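Local coordinates for protein colicin-D (Escherichia coli, PDB 5ZNM) that kills Escherichia coli and its close relatives as a bacteriocin, entering the target cell and stopping protein synthesis through its C-terminal tRNase domain, at residues E33-E36 with R37-V41. Residues are numbered along the deposited sequence; the frame is centred on the assembly and turned at random.
Sequences EMME and RANSV
Arg37 folds its side chain back along the helix toward Glu33 and Met34, one turn earlier. Its CG lies 3.3 Å from Glu33 O, and the guanidinium then passes that carbonyl with one face turned to it, Glu33 O sitting 3.9 Å above the plane and displaced toward the rim. At the far end NH2 reaches Met34 CG at 3.7 Å, while NH1 comes beside Glu33 CB. With CG anti to its carbonyl carbon (chi1 -62°), the chain already runs back along the helix, and the bend at chi3 (-69°) lays the guanidinium against this turn. Glu33 carries the opposite charge but bends its carboxylate off, leaving OE1 6.1 Å from Arg37 NH1, so any attraction acts at a distance without a salt bridge.

A second i to i+4 pair runs along another side of the helix, where Met35 CG meets Asn39 ND2 at 3.8 Å, the two side chains crossing at a slant. The amide of Asn39 also lies close to Met35 O, yet ND2 makes no hydrogen bond to it.

Beneath these side chains is regular alpha-helix, 32-42, with the backbone N-H groups of Arg37, Ala38, Asn39 and Ser40 bonded to the carbonyls of Glu33, Met34, Met35 and Glu36. The Ala38 N to Met34 O bond is 2.8 Å long and nearly in line with the carbonyl. Glu36 O also accepts a hydrogen bond from a water 2.9 Å away, and the same water is hydrogen-bonded to Ser40 OG.

This short helix follows the N-terminal helix 3-22 and lies on the surface of the central domain. Ala38 is buried against Leu193 and Pro230, and Met35 touches Pro228. Arg37 NE bonds to Ala190 O and Asn39 OD1 accepts from Val231 N, tying the polar ends of both side chains to the neighbouring loops.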
loop_
_atom_site.group_PDB
_atom_site.type_symbol
_atom_site.label_atom_id
_atom_site.label_comp_id
_atom_site.label_asym_id
_atom_site.label_seq_id
_atom_site.Cartn_x
_atom_site.Cartn_y
_atom_site.Cartn_z
ATOM N N GLU A 33 25.129 14.241 10.585
ATOM C CA GLU A 33 25.159 13.992 12.024
ATOM C C GLU A 33 23.768 13.700 12.579
ATOM O O GLU A 33 23.592 12.781 13.391
ATOM C CB GLU A 33 25.769 15.202 12.751
ATOM C CG GLU A 33 27.060 15.754 12.171
ATOM C CD GLU A 33 26.830 16.828 11.101
ATOM O OE1 GLU A 33 26.769 18.015 11.447
ATOM O OE2 GLU A 33 26.719 16.476 9.922
ATOM N N MET A 34 22.774 14.503 12.188
ATOM C CA MET A 34 21.411 14.268 12.652
ATOM C C MET A 34 20.927 12.894 12.227
ATOM O O MET A 34 20.337 12.153 13.022
ATOM C CB MET A 34 20.463 15.328 12.099
ATOM C CG MET A 34 20.588 16.695 12.746
ATOM S SD MET A 34 19.602 17.906 11.858
ATOM C CE MET A 34 17.939 17.346 12.211
ATOM N N MET A 35 21.146 12.551 10.958
ATOM C CA MET A 35 20.615 11.304 10.430
ATOM C C MET A 35 21.207 10.109 11.165
ATOM O O MET A 35 20.506 9.123 11.438
ATOM C CB MET A 35 20.888 11.230 8.923
ATOM C CG MET A 35 20.506 9.901 8.326
ATOM S SD MET A 35 21.364 9.582 6.786
ATOM C CE MET A 35 23.070 9.648 7.335
ATOM N N GLU A 36 22.492 10.192 11.515
ATOM C CA GLU A 36 23.139 9.138 12.277
ATOM C C GLU A 36 22.522 9.005 13.663
ATOM O O GLU A 36 22.264 7.890 14.135
ATOM C CB GLU A 36 24.630 9.429 12.389
ATOM C CG GLU A 36 25.341 9.488 11.065
ATOM C CD GLU A 36 26.763 8.991 11.167
ATOM O OE1 GLU A 36 27.690 9.808 10.987
ATOM O OE2 GLU A 36 26.947 7.787 11.433
ATOM N N ARG A 37 22.304 10.131 14.348
ATOM C CA ARG A 37 21.714 10.055 15.679
ATOM C C ARG A 37 20.290 9.525 15.605
ATOM O O ARG A 37 19.867 8.735 16.459
ATOM C CB ARG A 37 21.757 11.426 16.355
ATOM C CG ARG A 37 23.171 11.962 16.565
ATOM C CD ARG A 37 23.198 13.203 17.452
ATOM N NE ARG A 37 22.601 14.376 16.829
ATOM C CZ ARG A 37 23.295 15.422 16.387
ATOM N NH1 ARG A 37 24.617 15.444 16.499
ATOM N NH2 ARG A 37 22.665 16.448 15.837
ATOM N N ALA A 38 19.547 9.915 14.567
ATOM C CA ALA A 38 18.180 9.431 14.428
ATOM C C ALA A 38 18.159 7.931 14.160
ATOM O O ALA A 38 17.331 7.203 14.727
ATOM C CB ALA A 38 17.461 10.211 13.321
ATOM N N ASN A 39 19.095 7.443 13.344
ATOM C CA ASN A 39 19.116 6.019 13.036
ATOM C C ASN A 39 19.561 5.194 14.239
ATOM O O ASN A 39 19.010 4.114 14.480
ATOM C CB ASN A 39 20.019 5.748 11.834
ATOM C CG ASN A 39 19.369 6.136 10.520
ATOM O OD1 ASN A 39 18.147 6.322 10.432
ATOM N ND2 ASN A 39 20.186 6.264 9.486
ATOM N N SER A 40 20.549 5.678 15.001
ATOM C CA SER A 40 20.904 5.028 16.270
ATOM C C SER A 40 19.680 4.834 17.151
ATOM O O SER A 40 19.446 3.745 17.688
ATOM C CB SER A 40 21.941 5.856 17.040
ATOM O OG SER A 40 23.252 5.703 16.532
ATOM N N VAL A 41 18.901 5.900 17.323
ATOM C CA VAL A 41 17.808 5.889 18.287
ATOM C C VAL A 41 16.679 4.969 17.828
ATOM O O VAL A 41 16.048 4.288 18.647
ATOM C CB VAL A 41 17.334 7.334 18.530
ATOM C CG1 VAL A 41 15.955 7.368 19.100
ATOM C CG2 VAL A 41 18.303 8.041 19.466
HETATM O O HOH W 1 23.895 5.606 13.418
#